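Local coordinates for protein thiosulfate sulfurtransferase TUM1 (Saccharomyces cerevisiae, PDB 3UTN) that accepts sulfur as a persulfide from the cysteine desulfurase NFS1 and passes it to UBA4 in the pathway that thiolates the wobble uridine of tRNAs, at residues K99-A104 / A131-V136; V186-M191 / L315-E320; T249-E252 / A256-A259; P71-S76 / N149-F154; A52-P57 / L61-D66. All coordinates share one frame; numbering follows the deposited sequence.

Contact 1 of 5, residues K99-A104 / A131-V136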
# COMPACT_ATOMS: atom_id res chain seq x y z
N LYS A 99 -9.57 16.40 -0.42
CA LYS A 99 -8.89 17.70 -0.45
C LYS A 99 -7.39 17.57 -0.20
O LYS A 99 -6.59 18.07 -0.99
CB LYS A 99 -9.52 18.68 0.54
CG LYS A 99 -8.64 19.88 0.85
CD LYS A 99 -9.45 21.10 1.28
CE LYS A 99 -9.58 22.09 0.13
NZ LYS A 99 -8.27 22.72 -0.21
N VAL A 100 -7.01 16.89 0.88
CA VAL A 100 -5.59 16.65 1.15
C VAL A 100 -4.96 15.97 -0.05
O VAL A 100 -3.90 16.36 -0.51
CB VAL A 100 -5.39 15.83 2.45
CG1 VAL A 100 -4.00 15.22 2.51
CG2 VAL A 100 -5.63 16.72 3.66
N PHE A 101 -5.65 14.97 -0.60
CA PHE A 101 -5.12 14.28 -1.76
C PHE A 101 -4.96 15.21 -2.96
O PHE A 101 -3.88 15.29 -3.53
CB PHE A 101 -5.99 13.11 -2.16
CG PHE A 101 -5.46 12.39 -3.35
CD1 PHE A 101 -4.42 11.48 -3.22
CD2 PHE A 101 -5.97 12.66 -4.62
CE1 PHE A 101 -3.91 10.83 -4.32
CE2 PHE A 101 -5.46 12.01 -5.73
CZ PHE A 101 -4.43 11.09 -5.58
N ASP A 102 -6.04 15.90 -3.33
CA ASP A 102 -6.01 16.81 -4.47
C ASP A 102 -4.97 17.89 -4.28
O ASP A 102 -4.22 18.19 -5.21
CB ASP A 102 -7.38 17.43 -4.68
CG ASP A 102 -8.39 16.44 -5.18
OD1 ASP A 102 -7.97 15.31 -5.54
OD2 ASP A 102 -9.59 16.77 -5.21
N ASP A 103 -4.92 18.45 -3.08
CA ASP A 103 -3.95 19.49 -2.76
C ASP A 103 -2.55 18.94 -2.90
O ASP A 103 -1.70 19.59 -3.48
CB ASP A 103 -4.18 20.03 -1.35
CG ASP A 103 -5.42 20.89 -1.27
OD1 ASP A 103 -5.99 21.18 -2.34
OD2 ASP A 103 -5.83 21.26 -0.15
N ALA A 104 -2.34 17.73 -2.39
CA ALA A 104 -1.06 17.07 -2.53
C ALA A 104 -0.71 16.94 -4.00
O ALA A 104 0.35 17.37 -4.43
CB ALA A 104 -1.09 15.71 -1.86
N ALA A 131 0.36 3.90 -4.56
CA ALA A 131 -0.24 3.57 -5.84
C ALA A 131 -1.73 3.38 -5.63
O ALA A 131 -2.57 3.89 -6.37
CB ALA A 131 0.37 2.31 -6.42
N TRP A 132 -2.05 2.66 -4.57
CA TRP A 132 -3.41 2.38 -4.23
C TRP A 132 -4.15 3.64 -3.90
O TRP A 132 -5.25 3.84 -4.38
CB TRP A 132 -3.41 1.41 -3.09
CG TRP A 132 -4.74 1.19 -2.48
CD1 TRP A 132 -5.77 0.40 -2.95
CD2 TRP A 132 -5.20 1.72 -1.21
NE1 TRP A 132 -6.83 0.42 -2.08
CE2 TRP A 132 -6.55 1.19 -1.02
CE3 TRP A 132 -4.66 2.57 -0.26
CZ2 TRP A 132 -7.30 1.51 0.09
CZ3 TRP A 132 -5.43 2.88 0.86
CH2 TRP A 132 -6.72 2.37 1.02
N THR A 133 -3.54 4.51 -3.10
CA THR A 133 -4.14 5.80 -2.77
C THR A 133 -4.45 6.60 -4.03
O THR A 133 -5.55 7.12 -4.19
CB THR A 133 -3.22 6.61 -1.85
OG1 THR A 133 -3.01 5.86 -0.65
CG2 THR A 133 -3.85 7.96 -1.50
N LEU A 134 -3.46 6.70 -4.90
CA LEU A 134 -3.64 7.36 -6.19
C LEU A 134 -4.79 6.74 -6.94
O LEU A 134 -5.68 7.44 -7.41
CB LEU A 134 -2.36 7.26 -7.01
CG LEU A 134 -1.18 8.00 -6.40
CD1 LEU A 134 0.08 7.63 -7.16
CD2 LEU A 134 -1.42 9.50 -6.42
N GLY A 135 -4.77 5.41 -7.04
CA GLY A 135 -5.83 4.66 -7.69
C GLY A 135 -7.16 4.87 -7.02
O GLY A 135 -8.15 5.15 -7.68
N VAL A 136 -7.19 4.75 -5.69
CA VAL A 136 -8.44 4.90 -4.96
C VAL A 136 -8.99 6.29 -5.19
O VAL A 136 -10.19 6.46 -5.37
CB VAL A 136 -8.28 4.64 -3.45
CG1 VAL A 136 -9.54 5.04 -2.70
CG2 VAL A 136 -7.99 3.17 -3.21
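Phe101 points the far end of its ring at Leu134, and the two side chains cross at about a right angle. One methyl of the leucine, CD2, lies near the plane of the phenyl group, at its rim, where it touches the ring atoms CE1 and CZ of Phe101 at an equal 3.5 Å. The aromatic residue reaches this far because CG stands anti to its own backbone N (chi1 180°), carrying the ring straight out from its helix. Leu134 does the reverse: its CB leaves the backbone heading away from the partner segment, and only the later bonds bring CD2 back. Thr133 passes Phe101 in the opposite direction, its methyl CG2 lying obliquely 4.0 Å from Phe101 CD1. The hydroxyl of Thr133 is turned elsewhere, bonding to the carbonyl of Arg129 one turn earlier, so the methyl is what meets the aromatic ring.

The contact joins helices 98-107 and 127-136 of the first rhodanese domain. The latter is the helix of a beta-alpha-beta crossover between the neighbouring parallel strands 115-119 and 141-145, onto which Leu134 also packs through Leu116, Val118 and Val142. An alanine at Phe101 would remove the ring and is likely to leave a gap beside Leu134 CD2 and Thr133 CG2, the two methyls that meet the ring. No hydrogen bond links the segments. Charge is dealt with inside the first helix, where Lys99 NZ binds the syn lone pair of Asp103 OD2 at 2.8 Å, well clear of the apolar junction.

Contact 2 of 5, residues V186-M191 / L315-E320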
# COMPACT_ATOMS: atom_id res chain seq x y z
N VAL A 186 -12.35 -0.68 3.79
CA VAL A 186 -13.29 -1.11 4.79
C VAL A 186 -13.14 -0.14 5.93
O VAL A 186 -12.03 0.12 6.40
CB VAL A 186 -13.01 -2.52 5.31
CG1 VAL A 186 -14.25 -3.05 6.02
CG2 VAL A 186 -12.63 -3.45 4.17
N ASP A 187 -14.26 0.44 6.34
CA ASP A 187 -14.25 1.33 7.48
C ASP A 187 -14.39 0.49 8.73
O ASP A 187 -14.79 -0.68 8.67
CB ASP A 187 -15.39 2.34 7.38
CG ASP A 187 -15.17 3.36 6.28
OD1 ASP A 187 -14.02 3.49 5.80
OD2 ASP A 187 -16.15 4.03 5.90
N TYR A 188 -14.04 1.08 9.86
CA TYR A 188 -14.11 0.40 11.13
C TYR A 188 -15.51 -0.15 11.39
O TYR A 188 -15.65 -1.28 11.84
CB TYR A 188 -13.74 1.34 12.27
CG TYR A 188 -13.95 0.69 13.60
CD1 TYR A 188 -13.04 -0.25 14.07
CD2 TYR A 188 -15.06 0.99 14.38
CE1 TYR A 188 -13.23 -0.86 15.29
CE2 TYR A 188 -15.25 0.39 15.61
CZ TYR A 188 -14.33 -0.54 16.05
OH TYR A 188 -14.51 -1.15 17.26
N GLU A 189 -16.52 0.67 11.11
CA GLU A 189 -17.91 0.30 11.32
C GLU A 189 -18.17 -1.07 10.72
O GLU A 189 -18.63 -1.98 11.41
CB GLU A 189 -18.85 1.36 10.72
CG GLU A 189 -20.34 1.08 10.93
CD GLU A 189 -21.23 2.25 10.55
OE1 GLU A 189 -20.98 2.90 9.51
OE2 GLU A 189 -22.20 2.52 11.29
N GLU A 190 -17.84 -1.22 9.45
CA GLU A 190 -18.04 -2.49 8.78
C GLU A 190 -17.16 -3.57 9.38
O GLU A 190 -17.63 -4.67 9.64
CB GLU A 190 -17.75 -2.37 7.29
CG GLU A 190 -18.14 -3.61 6.52
CD GLU A 190 -17.71 -3.55 5.08
OE1 GLU A 190 -17.30 -2.46 4.63
OE2 GLU A 190 -17.77 -4.59 4.40
N MET A 191 -15.88 -3.26 9.59
CA MET A 191 -14.96 -4.20 10.20
C MET A 191 -15.51 -4.69 11.52
O MET A 191 -15.59 -5.89 11.76
CB MET A 191 -13.60 -3.55 10.43
CG MET A 191 -12.73 -3.58 9.21
SD MET A 191 -12.58 -5.24 8.54
CE MET A 191 -11.52 -6.05 9.73
N LEU A 315 -7.83 0.69 19.11
CA LEU A 315 -8.23 1.95 19.73
C LEU A 315 -9.73 2.12 19.80
O LEU A 315 -10.25 2.64 20.78
CB LEU A 315 -7.59 3.13 19.00
CG LEU A 315 -6.10 3.32 19.29
CD1 LEU A 315 -5.51 4.42 18.43
CD2 LEU A 315 -5.87 3.60 20.77
N LYS A 316 -10.44 1.65 18.78
CA LYS A 316 -11.88 1.78 18.74
C LYS A 316 -12.60 0.62 19.43
O LYS A 316 -13.69 0.81 19.98
CB LYS A 316 -12.37 1.94 17.31
CG LYS A 316 -12.15 3.32 16.72
CD LYS A 316 -12.86 3.44 15.38
CE LYS A 316 -12.80 4.84 14.81
NZ LYS A 316 -13.37 4.87 13.44
N SER A 317 -12.00 -0.56 19.39
CA SER A 317 -12.67 -1.78 19.84
C SER A 317 -12.32 -2.16 21.27
O SER A 317 -13.12 -2.78 21.97
CB SER A 317 -12.33 -2.95 18.93
OG SER A 317 -12.56 -2.61 17.57
N GLY A 318 -11.11 -1.80 21.68
CA GLY A 318 -10.61 -2.20 22.98
C GLY A 318 -10.13 -3.64 22.98
O GLY A 318 -10.29 -4.35 21.98
N PRO A 319 -9.57 -4.08 24.12
CA PRO A 319 -8.91 -5.37 24.29
C PRO A 319 -9.82 -6.58 24.09
O PRO A 319 -9.33 -7.69 23.86
CB PRO A 319 -8.42 -5.32 25.74
CG PRO A 319 -9.36 -4.39 26.42
CD PRO A 319 -9.64 -3.34 25.39
N GLU A 320 -11.13 -6.37 24.21
CA GLU A 320 -12.10 -7.44 24.06
C GLU A 320 -12.07 -7.98 22.64
O GLU A 320 -12.29 -9.17 22.40
CB GLU A 320 -13.51 -6.93 24.37
CG GLU A 320 -14.41 -8.00 24.97
CD GLU A 320 -15.76 -8.10 24.28
OE1 GLU A 320 -16.49 -7.08 24.21
OE2 GLU A 320 -16.10 -9.22 23.82
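The ring of Tyr188 carries the aliphatic chain of Lys316 on one face and the hydroxyl of Ser317 at its edge. Lys316 CB sits 3.6 Å from the centroid of the Tyr188 ring, 19° off the ring normal, which makes a CH-pi contact displaced toward the phenol end. From there the extended lysine runs back over the ring in the direction opposite to the tyrosine side chain: its CD lies 3.4 Å from Tyr188 CD2, and NZ comes to rest beside Tyr188 CB at 3.7 Å. The ammonium group thus passes beyond the ring, and its salt bridge is made with Glu312, one turn earlier in its own helix.

Ser317 OG lies in the ring plane and takes a very short hydrogen bond of 2.5 Å from Tyr188 OH. The same serine oxygen bonds to the carbonyl of Trp313, so it is gripped from its own helix as well as from across the contact. Tyr188 can offer its hydroxyl there because CG is anti to the backbone N (chi1 174°), which sends the ring outward from the first turn of its helix. Gly318, next after Ser317, is the first residue to leave helical angles, with positive phi.

This surface contact ties the start of helix 188-196 to the end of helix 309-317 in the second rhodanese domain. The rings of Phe192 and Trp313 also meet that of Tyr188, and Tyr306 of strand 303-306 touches both Tyr188 and Met191. That strand also pairs with the edge strand 185-186, from which helix 188-196 departs.

Contact 3 of 5, residues T249-E252 / A256-A259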
# COMPACT_ATOMS: atom_id res chain seq x y z
N THR A 249 10.06 -7.38 -4.55
CA THR A 249 9.15 -7.26 -5.67
C THR A 249 7.96 -8.12 -5.37
O THR A 249 8.05 -9.14 -4.68
CB THR A 249 9.74 -7.77 -6.99
OG1 THR A 249 10.33 -9.06 -6.78
CG2 THR A 249 10.75 -6.80 -7.54
N TYR A 250 6.82 -7.69 -5.89
CA TYR A 250 5.72 -8.58 -6.02
C TYR A 250 6.14 -9.59 -7.05
O TYR A 250 6.71 -9.22 -8.07
CB TYR A 250 4.51 -7.86 -6.54
CG TYR A 250 3.87 -7.02 -5.50
CD1 TYR A 250 3.12 -7.60 -4.49
CD2 TYR A 250 4.00 -5.64 -5.53
CE1 TYR A 250 2.52 -6.82 -3.53
CE2 TYR A 250 3.39 -4.85 -4.59
CZ TYR A 250 2.66 -5.45 -3.59
OH TYR A 250 2.06 -4.67 -2.65
N PRO A 251 5.88 -10.87 -6.77
CA PRO A 251 6.08 -11.88 -7.78
C PRO A 251 5.24 -11.52 -8.99
O PRO A 251 4.28 -10.76 -8.87
CB PRO A 251 5.53 -13.14 -7.12
CG PRO A 251 5.73 -12.91 -5.67
CD PRO A 251 5.47 -11.45 -5.48
N GLU A 252 5.62 -12.05 -10.14
CA GLU A 252 4.88 -11.79 -11.35
C GLU A 252 3.46 -12.30 -11.21
O GLU A 252 3.21 -13.28 -10.51
CB GLU A 252 5.56 -12.46 -12.54
CG GLU A 252 6.89 -11.80 -12.88
CD GLU A 252 6.75 -10.31 -13.14
OE1 GLU A 252 7.22 -9.51 -12.30
OE2 GLU A 252 6.13 -9.94 -14.16
N ALA A 256 3.72 -17.10 -10.48
CA ALA A 256 4.66 -16.61 -9.48
C ALA A 256 3.93 -16.11 -8.24
O ALA A 256 4.14 -16.63 -7.15
CB ALA A 256 5.56 -15.53 -10.06
N ILE A 257 3.04 -15.13 -8.43
CA ILE A 257 2.28 -14.59 -7.31
C ILE A 257 1.41 -15.67 -6.68
O ILE A 257 1.25 -15.71 -5.47
CB ILE A 257 1.45 -13.34 -7.69
CG1 ILE A 257 0.83 -12.69 -6.44
CG2 ILE A 257 0.36 -13.69 -8.69
CD1 ILE A 257 1.85 -12.14 -5.47
N HIS A 258 0.86 -16.56 -7.50
CA HIS A 258 0.07 -17.66 -6.96
C HIS A 258 0.90 -18.55 -6.11
O HIS A 258 0.49 -18.89 -5.01
CB HIS A 258 -0.66 -18.43 -8.04
CG HIS A 258 -1.62 -17.59 -8.81
ND1 HIS A 258 -1.74 -17.66 -10.14
CD2 HIS A 258 -2.49 -16.59 -8.39
CE1 HIS A 258 -2.65 -16.76 -10.56
NE2 HIS A 258 -3.11 -16.11 -9.49
N ALA A 259 2.09 -18.91 -6.59
CA ALA A 259 3.01 -19.73 -5.83
C ALA A 259 3.35 -19.02 -4.53
O ALA A 259 3.31 -19.60 -3.46
CB ALA A 259 4.28 -20.03 -6.62
O HOH W 1 3.92 -15.72 -12.80
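Ile257 meets both Glu252 and Pro251, and its side chain can be followed outward. Its CB lies 3.3 Å from Glu252 O, and the branch methyl CG2 flanks the same oxygen, so the carbonyl is bordered by hydrocarbon where it approaches the isoleucine. The other branch, CG1, is anti to the backbone N (chi1 -171°) and leads away from the carbonyl toward the proline ring. At the tip, CD1 touches Pro251 CD at 3.7 Å and Pro251 CG at 4.0 Å, the two side chains crossing at about a right angle. Beyond the contact, Ile257 also packs on Leu297 of helix 286-297.

The backbone partner of this packing is a hydrogen bond of 2.8 Å from Ile257 N to Glu252 O, with an N-H...O angle of 145°. The amide meets the oxygen almost head-on, the C=O...N angle being 165°. The loop just before the helix therefore supplies an acceptor to an amide in the first turn of helix 255-267, where the N-H groups have no preceding helical turn to bind them. In this second rhodanese domain the helix lies on the path from the edge strand 234-236 to strand 278-281. Pro251 fits against the same turn: its CB lies 3.8 Å from Ala256 CB. Water 1 accepts from Ala256 N at 2.7 Å and gives only a weak bond to Glu252 O. Just upstream, Tyr250 is held by other elements, its hydroxyl bonding to Ile290 O and its carbonyl to Asn146 ND2 of the first domain.

Contact 4 of 5, residues P71-S76 / N149-F154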
# COMPACT_ATOMS: atom_id res chain seq x y z
N PRO A 71 19.14 8.67 -5.71
CA PRO A 71 18.65 8.60 -7.08
C PRO A 71 17.17 8.28 -7.11
O PRO A 71 16.68 7.47 -6.34
CB PRO A 71 19.48 7.48 -7.68
CG PRO A 71 20.75 7.50 -6.89
CD PRO A 71 20.28 7.77 -5.49
N ARG A 72 16.47 8.96 -7.99
CA ARG A 72 15.06 8.69 -8.15
C ARG A 72 14.87 8.30 -9.59
O ARG A 72 15.76 8.49 -10.42
CB ARG A 72 14.24 9.93 -7.80
CG ARG A 72 14.37 11.07 -8.78
CD ARG A 72 13.99 12.40 -8.12
NE ARG A 72 14.86 12.65 -6.99
CZ ARG A 72 16.08 13.14 -7.08
NH1 ARG A 72 16.59 13.49 -8.26
NH2 ARG A 72 16.80 13.31 -5.98
N ILE A 73 13.72 7.75 -9.89
CA ILE A 73 13.36 7.58 -11.27
C ILE A 73 13.20 9.00 -11.80
O ILE A 73 12.59 9.84 -11.14
CB ILE A 73 12.05 6.81 -11.41
CG1 ILE A 73 12.17 5.46 -10.69
CG2 ILE A 73 11.71 6.64 -12.87
CD1 ILE A 73 10.98 4.55 -10.90
N PRO A 74 13.78 9.29 -12.98
CA PRO A 74 13.69 10.63 -13.53
C PRO A 74 12.27 11.18 -13.44
O PRO A 74 11.31 10.43 -13.59
CB PRO A 74 14.09 10.42 -14.99
CG PRO A 74 15.09 9.32 -14.91
CD PRO A 74 14.57 8.40 -13.84
N ASN A 75 12.15 12.47 -13.17
CA ASN A 75 10.86 13.16 -13.21
C ASN A 75 9.95 12.75 -12.08
O ASN A 75 8.75 13.01 -12.11
CB ASN A 75 10.17 12.93 -14.56
CG ASN A 75 11.11 13.14 -15.72
OD1 ASN A 75 11.91 14.07 -15.73
ND2 ASN A 75 11.03 12.26 -16.71
N SER A 76 10.53 12.10 -11.08
CA SER A 76 9.78 11.65 -9.92
C SER A 76 9.22 12.81 -9.15
O SER A 76 9.83 13.86 -9.06
CB SER A 76 10.66 10.85 -8.97
OG SER A 76 10.89 9.55 -9.47
N ASN A 149 13.65 -1.24 -6.10
CA ASN A 149 14.81 -2.06 -5.77
C ASN A 149 15.39 -2.68 -7.02
O ASN A 149 16.58 -2.57 -7.29
CB ASN A 149 14.45 -3.16 -4.78
CG ASN A 149 14.24 -2.64 -3.38
OD1 ASN A 149 14.53 -1.49 -3.08
ND2 ASN A 149 13.74 -3.50 -2.51
N GLN A 150 14.52 -3.33 -7.78
CA GLN A 150 14.95 -4.03 -8.98
C GLN A 150 15.34 -3.02 -10.02
O GLN A 150 16.33 -3.19 -10.72
CB GLN A 150 13.85 -4.94 -9.49
CG GLN A 150 13.68 -6.16 -8.61
CD GLN A 150 14.93 -7.00 -8.56
OE1 GLN A 150 15.01 -8.03 -9.22
NE2 GLN A 150 15.92 -6.57 -7.78
N TYR A 151 14.56 -1.96 -10.08
CA TYR A 151 14.84 -0.84 -10.94
C TYR A 151 16.27 -0.37 -10.74
O TYR A 151 17.01 -0.18 -11.70
CB TYR A 151 13.86 0.28 -10.61
CG TYR A 151 13.90 1.41 -11.57
CD1 TYR A 151 13.00 1.46 -12.63
CD2 TYR A 151 14.82 2.44 -11.42
CE1 TYR A 151 13.03 2.52 -13.52
CE2 TYR A 151 14.86 3.49 -12.31
CZ TYR A 151 13.96 3.52 -13.36
OH TYR A 151 13.99 4.56 -14.24
N ARG A 152 16.65 -0.17 -9.48
CA ARG A 152 17.99 0.27 -9.17
C ARG A 152 19.00 -0.85 -9.39
O ARG A 152 20.03 -0.64 -10.01
CB ARG A 152 18.08 0.78 -7.74
CG ARG A 152 17.53 2.18 -7.58
CD ARG A 152 17.50 2.56 -6.11
NE ARG A 152 16.62 1.67 -5.36
CZ ARG A 152 16.24 1.90 -4.10
NH1 ARG A 152 16.65 2.98 -3.46
NH2 ARG A 152 15.43 1.03 -3.50
N GLU A 153 18.67 -2.04 -8.90
CA GLU A 153 19.56 -3.20 -9.04
C GLU A 153 19.97 -3.38 -10.49
O GLU A 153 21.14 -3.61 -10.78
CB GLU A 153 18.90 -4.48 -8.51
CG GLU A 153 19.73 -5.73 -8.76
CD GLU A 153 19.69 -6.71 -7.60
OE1 GLU A 153 18.59 -6.99 -7.08
OE2 GLU A 153 20.78 -7.21 -7.23
N PHE A 154 19.00 -3.26 -11.39
CA PHE A 154 19.27 -3.47 -12.80
C PHE A 154 19.53 -2.17 -13.53
O PHE A 154 19.46 -2.12 -14.76
CB PHE A 154 18.16 -4.33 -13.41
CG PHE A 154 18.17 -5.73 -12.89
CD1 PHE A 154 19.00 -6.69 -13.47
CD2 PHE A 154 17.41 -6.08 -11.78
CE1 PHE A 154 19.04 -7.98 -12.97
CE2 PHE A 154 17.44 -7.37 -11.28
CZ PHE A 154 18.26 -8.32 -11.88
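Two first torsions set Ile73 against Tyr151. In the tyrosine, CG is anti to the backbone N (chi1 -170°), which throws the ring out from helix 148-153; in the isoleucine, CG1 lies beside the backbone N (chi1 -56°) and CG2 takes the place anti to it, so that both branches reach the ring. The contact belongs to the first rhodanese domain, where a type II beta turn from Ile73 to Ser76 leads into the edge strand 77-78 of the parallel sheet, with Asn75 in its positive-phi position.

Ile73 CG1 lies over one face of Tyr151, 3.9 Å from the ring centroid and 20° off the normal, a CH-pi contact shifted toward the rim. CD1 continues across the ring to Tyr151 CE1 at 3.9 Å, while CG2 drops beside the phenol oxygen, 3.4 Å from Tyr151 OH. That hydroxyl has its polar partner outside these segments, the carbonyl of Pro157. A leucine in place of Tyr151 would probably leave the Pro157 carbonyl without this donor and deprive Ile73 of the flat surface on which its CG1 and CD1 rest. Both residues also pack on Leu145 of strand 141-145, and Ile73 extends the apolar layer to Pro49 and Phe35. At the outer end of the ring, Pro74 contributes its CD, 3.9 Å from Tyr151 OH.

Contact 5 of 5, residues A52-P57 / L61-D66. With DMS (dimethyl sulfoxide), chain G.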
# COMPACT_ATOMS: atom_id res chain seq x y z
N ALA A 52 7.11 7.12 -3.30
CA ALA A 52 6.24 7.09 -2.15
C ALA A 52 7.02 6.55 -0.97
O ALA A 52 6.44 6.09 0.01
CB ALA A 52 5.04 6.23 -2.42
N THR A 53 8.33 6.64 -1.07
CA THR A 53 9.19 6.09 -0.05
C THR A 53 8.75 6.62 1.28
O THR A 53 8.54 7.81 1.48
CB THR A 53 10.66 6.41 -0.29
OG1 THR A 53 11.07 5.75 -1.48
CG2 THR A 53 11.50 5.91 0.85
N TRP A 54 8.58 5.68 2.18
CA TRP A 54 8.23 6.00 3.52
C TRP A 54 8.93 4.96 4.32
O TRP A 54 8.94 3.79 3.94
CB TRP A 54 6.73 5.94 3.69
CG TRP A 54 6.31 6.18 5.10
CD1 TRP A 54 5.98 7.39 5.70
CD2 TRP A 54 6.19 5.19 6.16
NE1 TRP A 54 5.66 7.21 7.01
CE2 TRP A 54 5.77 5.91 7.35
CE3 TRP A 54 6.38 3.81 6.23
CZ2 TRP A 54 5.55 5.27 8.56
CZ3 TRP A 54 6.16 3.18 7.45
CH2 TRP A 54 5.75 3.89 8.59
N TYR A 55 9.52 5.38 5.42
CA TYR A 55 10.32 4.50 6.22
C TYR A 55 9.71 4.34 7.58
O TYR A 55 9.06 5.25 8.07
CB TYR A 55 11.71 5.09 6.38
CG TYR A 55 12.47 5.20 5.10
CD1 TYR A 55 12.64 4.09 4.28
CD2 TYR A 55 13.05 6.40 4.73
CE1 TYR A 55 13.37 4.18 3.11
CE2 TYR A 55 13.78 6.50 3.56
CZ TYR A 55 13.94 5.39 2.76
OH TYR A 55 14.65 5.48 1.61
N LEU A 56 9.91 3.17 8.17
CA LEU A 56 9.64 3.03 9.58
C LEU A 56 10.59 3.96 10.28
O LEU A 56 11.79 3.94 9.99
CB LEU A 56 9.88 1.59 10.03
CG LEU A 56 8.92 0.54 9.50
CD1 LEU A 56 9.26 -0.81 10.11
CD2 LEU A 56 7.48 0.93 9.81
N PRO A 57 10.07 4.83 11.16
CA PRO A 57 10.92 5.72 11.94
C PRO A 57 12.06 4.97 12.61
O PRO A 57 13.15 5.51 12.76
CB PRO A 57 9.97 6.30 12.97
CG PRO A 57 8.67 6.37 12.23
CD PRO A 57 8.64 5.14 11.36
N LEU A 61 15.73 6.58 8.74
CA LEU A 61 15.97 7.03 7.40
C LEU A 61 15.07 8.22 7.17
O LEU A 61 14.14 8.47 7.93
CB LEU A 61 15.71 5.90 6.41
CG LEU A 61 16.58 4.65 6.53
CD1 LEU A 61 16.18 3.65 5.45
CD2 LEU A 61 18.06 4.97 6.43
N ASP A 62 15.38 8.98 6.14
CA ASP A 62 14.61 10.16 5.86
C ASP A 62 14.13 9.98 4.44
O ASP A 62 14.92 10.10 3.51
CB ASP A 62 15.48 11.40 6.00
CG ASP A 62 14.67 12.68 5.95
OD1 ASP A 62 14.96 13.57 6.77
OD2 ASP A 62 13.76 12.80 5.10
N ASN A 63 12.85 9.67 4.30
CA ASN A 63 12.29 9.41 2.98
C ASN A 63 12.36 10.66 2.11
O ASN A 63 12.63 10.57 0.92
CB ASN A 63 10.86 8.89 3.09
CG ASN A 63 9.92 9.86 3.77
OD1 ASN A 63 10.34 10.74 4.51
ND2 ASN A 63 8.63 9.69 3.53
N LYS A 64 12.16 11.81 2.74
CA LYS A 64 12.18 13.08 2.05
C LYS A 64 13.60 13.39 1.57
O LYS A 64 13.80 13.71 0.41
CB LYS A 64 11.61 14.18 2.94
CG LYS A 64 10.09 14.15 3.02
CD LYS A 64 9.52 14.93 4.19
CE LYS A 64 9.57 16.43 3.96
NZ LYS A 64 8.97 17.23 5.07
N VAL A 65 14.58 13.23 2.46
CA VAL A 65 15.97 13.43 2.09
C VAL A 65 16.36 12.41 1.04
O VAL A 65 17.04 12.73 0.07
CB VAL A 65 16.91 13.34 3.31
CG1 VAL A 65 18.35 13.11 2.89
CG2 VAL A 65 16.80 14.61 4.13
N ASP A 66 15.90 11.17 1.23
CA ASP A 66 16.20 10.12 0.27
C ASP A 66 15.62 10.44 -1.08
O ASP A 66 16.26 10.20 -2.10
CB ASP A 66 15.72 8.78 0.77
CG ASP A 66 16.62 8.22 1.82
OD1 ASP A 66 17.57 8.95 2.21
OD2 ASP A 66 16.41 7.08 2.25
S DMS G . 9.92 15.01 8.17
O DMS G . 9.93 16.48 7.92
C1 DMS G . 10.83 14.64 9.57
C2 DMS G . 8.35 14.52 8.69
O HOH W 2 13.15 6.15 9.26
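Tyr55 and Asp66 make the shortest polar link: the phenol OH of Tyr55 donates to Asp66 OD2 at 2.5 Å, with the carboxylate turned steeply against the ring plane. The other oxygen of Asp66 is engaged by Lys70 in a salt bridge, which would be expected to stabilise the negative charge. A second hydrogen bond runs from Asn63 ND2 to Thr53 O, 2.8 Å long with an N-H...O angle of 153°. Asn63 CG occupies the position between its backbone N and carbonyl carbon (chi1 61°), folding the amide back over the loop.

Apolar groups border both faces of the Tyr55 ring, each toward its rim. Leu61 lies on one face, its CD1 3.7 Å from Tyr55 CE1, and Thr53 CG2 on the opposite one; Asp62 C meets the ring edge in plane. The loop and the start of helix 63-69 form part of a beta-alpha-beta unit joining strands 47-51 and 77-78 of the first rhodanese domain, and the side chain of Trp54 is about 9 Å from that of the catalytic Cys282 of the second.

Capping closes the helix start: Asp62, the N-cap residue, accepts from Val65 N through OD2 at 2.8 Å, the amide coming from above the carboxylate plane. Water 2 bridges the two segments, giving to Leu56 O and accepting from Leu61 N. Lys64 NZ binds the oxygen of a dimethyl sulfoxide at 3.1 Å.

The five contacts show how chemistry follows depth in the two rhodanese domains. Contacts 1 and 4 are buried and join their segments by apolar packing alone, with no hydrogen bond across either; contact 2, at the surface, adds a short hydroxyl bond to its ring packing. Contacts 3 and 5 are partly buried and local, each fixing a loop to the first turn of the helix that follows it, one in each domain. Contacts 1, 4 and 5 lie in the first domain, contact 1 inside the chain loop closed by contact 4. Contacts 3 and 4 touch across the domains, where Thr249 packs against Gln150.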